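Local coordinates for proteasome activator protein PA26 (PDB 1YAR) that probably activates the 20S proteasome by docking on its end and opening the gate to its chamber, as activators related to PA28 do, at residues 41-52 with 72-83. Residues are numbered along the deposited sequence; the frame is centred on the assembly and turned at random. Where two conformers were deposited one is given.
Sequences EIEGIAKAAAEA and QLLGVLQRYQDL
Arg79 runs out fully extended, every torsion from chi1 to chi3 near 180°, while Glu41, its CG also opposite the backbone N, bends at chi2 (66°); the straight chain and the bent one thereby meet side-on. Two nitrogens grip the carboxylate, one to each oxygen: Arg79 NE reaches Glu41 OE2 at 2.8 Å, and Arg79 NH2 makes a nearly straight but longer bond of 3.2 Å to Glu41 OE1. Both acceptors lie close to the guanidinium plane, yet the carboxylate is turned 45° against it, and the NH2 bond arrives from above the carboxylate plane. A water gives a further bond to Glu41 OE2 and another to the backbone O of Arg79, which should help fix the rotation of the acid.

The arginine is also a knob, seated among Glu41, Gly44, Ile45 and Ala48. Gly44 has no side chain to obstruct the guanidinium, and Ile45 CG1 lies over one face, 3.7 Å from Arg79 NE. In return Ile45 fills the hole formed by Val76, Arg79, Tyr80 and Leu83, its CD1 pressing on Leu83 CB at 3.7 Å. Further along, Val76 straddles two alanines, with CG1 against Ala49 CB (3.9 Å) and CG2 beside Ala48 O. At the far end the Gln72 amide lies against Ala52, and a second water joins Gln72 NE2 to Ala48 O and Glu51 OE2.

Ile42 and Tyr80 also touch helix 183-226 of the same chain. Asp82, beside the contact, forms a salt bridge with Arg57 of a neighbouring subunit. The axes of segments 41-52 and 72-83 pass 9.8 Å apart, 160° between their directions; their parent helices, 24-57 and 71-99, exemplify antiparallel knobs-into-holes packing within the elongated helical bundle characteristic of PA28-type proteasome activators.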
# COMPACT_ATOMS: atom_id res chain seq x y z
N GLU O 41 -113.23 -0.06 -22.32
CA GLU O 41 -114.21 0.80 -23.02
C GLU O 41 -113.81 0.96 -24.50
O GLU O 41 -114.66 0.86 -25.40
CB GLU O 41 -114.39 2.15 -22.33
CG GLU O 41 -115.21 3.21 -23.09
CD GLU O 41 -116.69 2.86 -23.30
OE1 GLU O 41 -117.19 1.86 -22.72
OE2 GLU O 41 -117.37 3.58 -24.07
N ILE O 42 -112.52 1.17 -24.75
CA ILE O 42 -112.02 1.25 -26.13
C ILE O 42 -112.39 -0.00 -26.93
O ILE O 42 -112.89 0.11 -28.06
CB ILE O 42 -110.49 1.53 -26.17
CG1 ILE O 42 -110.18 2.93 -25.59
CG2 ILE O 42 -110.00 1.49 -27.60
CD1 ILE O 42 -108.67 3.15 -25.35
N GLU O 43 -112.14 -1.16 -26.32
CA GLU O 43 -112.52 -2.48 -26.86
C GLU O 43 -114.02 -2.58 -27.17
O GLU O 43 -114.41 -3.14 -28.19
CB GLU O 43 -112.11 -3.58 -25.87
CG GLU O 43 -111.92 -4.96 -26.49
CD GLU O 43 -112.04 -6.10 -25.49
OE1 GLU O 43 -112.02 -5.85 -24.26
OE2 GLU O 43 -112.17 -7.26 -25.94
N GLY O 44 -114.84 -2.03 -26.28
CA GLY O 44 -116.29 -1.98 -26.45
C GLY O 44 -116.69 -1.16 -27.67
O GLY O 44 -117.55 -1.57 -28.46
N ILE O 45 -116.06 0.00 -27.82
CA ILE O 45 -116.31 0.88 -28.97
C ILE O 45 -115.90 0.19 -30.26
O ILE O 45 -116.65 0.25 -31.24
CB ILE O 45 -115.59 2.25 -28.78
CG1 ILE O 45 -116.13 2.93 -27.52
CG2 ILE O 45 -115.79 3.17 -30.01
CD1 ILE O 45 -115.27 4.07 -26.98
N ALA O 46 -114.73 -0.45 -30.27
CA ALA O 46 -114.26 -1.19 -31.45
C ALA O 46 -115.29 -2.23 -31.90
O ALA O 46 -115.62 -2.33 -33.09
CB ALA O 46 -112.92 -1.84 -31.19
N LYS O 47 -115.81 -3.00 -30.94
CA LYS O 47 -116.81 -4.03 -31.25
C LYS O 47 -118.11 -3.45 -31.80
O LYS O 47 -118.65 -3.97 -32.78
CB LYS O 47 -117.08 -4.93 -30.04
CG LYS O 47 -115.97 -5.96 -29.84
CD LYS O 47 -116.07 -6.67 -28.49
CE LYS O 47 -114.76 -7.39 -28.13
NZ LYS O 47 -114.70 -7.71 -26.67
N ALA O 48 -118.58 -2.38 -31.18
CA ALA O 48 -119.79 -1.69 -31.63
C ALA O 48 -119.59 -1.05 -33.01
O ALA O 48 -120.52 -1.00 -33.82
CB ALA O 48 -120.20 -0.64 -30.61
N ALA O 49 -118.37 -0.56 -33.28
CA ALA O 49 -118.06 -0.01 -34.62
C ALA O 49 -118.07 -1.11 -35.67
O ALA O 49 -118.65 -0.93 -36.73
CB ALA O 49 -116.69 0.75 -34.62
N ALA O 50 -117.44 -2.25 -35.38
CA ALA O 50 -117.42 -3.38 -36.32
C ALA O 50 -118.83 -3.88 -36.64
O ALA O 50 -119.14 -4.15 -37.79
CB ALA O 50 -116.54 -4.52 -35.81
N GLU O 51 -119.67 -3.97 -35.61
CA GLU O 51 -121.06 -4.40 -35.74
C GLU O 51 -121.80 -3.49 -36.73
O GLU O 51 -122.41 -3.96 -37.69
CB GLU O 51 -121.72 -4.43 -34.35
CG GLU O 51 -123.24 -4.45 -34.33
CD GLU O 51 -123.78 -4.57 -32.91
OE1 GLU O 51 -124.05 -5.72 -32.49
OE2 GLU O 51 -123.91 -3.52 -32.21
N ALA O 52 -121.71 -2.18 -36.49
CA ALA O 52 -122.32 -1.18 -37.36
C ALA O 52 -121.75 -1.29 -38.77
O ALA O 52 -122.51 -1.31 -39.74
CB ALA O 52 -122.10 0.21 -36.79
N GLN O 72 -127.49 4.55 -35.04
CA GLN O 72 -126.49 3.60 -34.59
C GLN O 72 -125.06 4.15 -34.82
O GLN O 72 -124.19 3.99 -33.96
CB GLN O 72 -126.65 2.26 -35.31
CG GLN O 72 -125.75 1.15 -34.75
CD GLN O 72 -125.74 -0.13 -35.58
OE1 GLN O 72 -126.32 -0.18 -36.67
NE2 GLN O 72 -125.09 -1.17 -35.06
N LEU O 73 -124.84 4.80 -35.95
CA LEU O 73 -123.51 5.32 -36.27
C LEU O 73 -123.21 6.55 -35.42
O LEU O 73 -122.11 6.70 -34.90
CB LEU O 73 -123.36 5.66 -37.76
CG LEU O 73 -123.77 4.72 -38.90
CD1 LEU O 73 -122.91 5.08 -40.10
CD2 LEU O 73 -123.67 3.24 -38.61
N LEU O 74 -124.21 7.42 -35.29
CA LEU O 74 -124.14 8.56 -34.37
C LEU O 74 -123.77 8.10 -32.94
O LEU O 74 -122.89 8.70 -32.31
CB LEU O 74 -125.46 9.36 -34.34
CG LEU O 74 -126.07 9.82 -35.66
CD1 LEU O 74 -127.49 10.38 -35.47
CD2 LEU O 74 -125.16 10.85 -36.36
N GLY O 75 -124.41 7.03 -32.46
CA GLY O 75 -124.11 6.50 -31.12
C GLY O 75 -122.67 6.04 -30.97
O GLY O 75 -122.01 6.34 -29.96
N VAL O 76 -122.16 5.32 -31.97
CA VAL O 76 -120.77 4.85 -31.95
C VAL O 76 -119.80 6.05 -31.91
O VAL O 76 -118.89 6.09 -31.08
CB VAL O 76 -120.44 3.88 -33.14
CG1 VAL O 76 -118.92 3.60 -33.23
CG2 VAL O 76 -121.21 2.55 -32.99
N LEU O 77 -120.00 7.01 -32.81
CA LEU O 77 -119.14 8.20 -32.87
C LEU O 77 -119.18 9.02 -31.58
O LEU O 77 -118.14 9.52 -31.12
CB LEU O 77 -119.44 9.05 -34.11
CG LEU O 77 -119.03 8.38 -35.44
CD1 LEU O 77 -119.87 8.81 -36.61
CD2 LEU O 77 -117.51 8.55 -35.79
N GLN O 78 -120.37 9.16 -30.99
CA GLN O 78 -120.54 9.88 -29.74
C GLN O 78 -119.78 9.19 -28.61
O GLN O 78 -119.15 9.85 -27.78
CB GLN O 78 -122.03 9.99 -29.35
CG GLN O 78 -122.26 10.71 -28.03
CD GLN O 78 -122.01 12.20 -28.12
OE1 GLN O 78 -122.89 12.95 -28.57
NE2 GLN O 78 -120.82 12.65 -27.69
N ARG O 79 -119.85 7.87 -28.59
CA ARG O 79 -119.19 7.07 -27.56
C ARG O 79 -117.67 7.21 -27.67
O ARG O 79 -116.97 7.28 -26.65
CB ARG O 79 -119.58 5.62 -27.76
CG ARG O 79 -119.24 4.70 -26.61
CD ARG O 79 -119.92 3.36 -26.70
NE ARG O 79 -119.32 2.42 -25.75
CZ ARG O 79 -119.49 1.11 -25.80
NH1 ARG O 79 -120.25 0.57 -26.75
NH2 ARG O 79 -118.91 0.34 -24.90
N TYR O 80 -117.16 7.24 -28.90
CA TYR O 80 -115.73 7.45 -29.14
C TYR O 80 -115.30 8.83 -28.67
O TYR O 80 -114.31 8.96 -27.93
CB TYR O 80 -115.35 7.18 -30.61
CG TYR O 80 -113.84 7.22 -30.81
CD1 TYR O 80 -113.02 6.31 -30.15
CD2 TYR O 80 -113.24 8.19 -31.62
CE1 TYR O 80 -111.63 6.34 -30.31
CE2 TYR O 80 -111.85 8.22 -31.78
CZ TYR O 80 -111.07 7.29 -31.12
OH TYR O 80 -109.70 7.30 -31.24
N GLN O 81 -116.07 9.86 -29.05
CA GLN O 81 -115.80 11.23 -28.60
C GLN O 81 -115.77 11.36 -27.08
O GLN O 81 -114.86 11.99 -26.52
CB GLN O 81 -116.77 12.22 -29.25
CG GLN O 81 -116.45 13.68 -28.95
CD GLN O 81 -117.21 14.65 -29.84
OE1 GLN O 81 -117.43 15.78 -29.46
NE2 GLN O 81 -117.61 14.20 -31.04
N ASP O 82 -116.74 10.75 -26.38
CA ASP O 82 -116.74 10.79 -24.91
C ASP O 82 -115.48 10.14 -24.34
O ASP O 82 -114.86 10.66 -23.41
CB ASP O 82 -118.00 10.11 -24.33
CG ASP O 82 -119.29 10.86 -24.66
OD1 ASP O 82 -119.23 12.08 -24.98
OD2 ASP O 82 -120.41 10.29 -24.65
N LEU O 83 -115.11 8.99 -24.89
CA LEU O 83 -113.90 8.31 -24.47
C LEU O 83 -112.66 9.23 -24.68
O LEU O 83 -111.82 9.37 -23.78
CB LEU O 83 -113.75 6.98 -25.20
CG LEU O 83 -112.60 6.00 -24.90
CD1 LEU O 83 -111.29 6.53 -25.48
CD2 LEU O 83 -112.46 5.70 -23.41
O HOH W 1 -117.35 6.28 -24.12
O HOH W 2 -123.23 -1.04 -33.12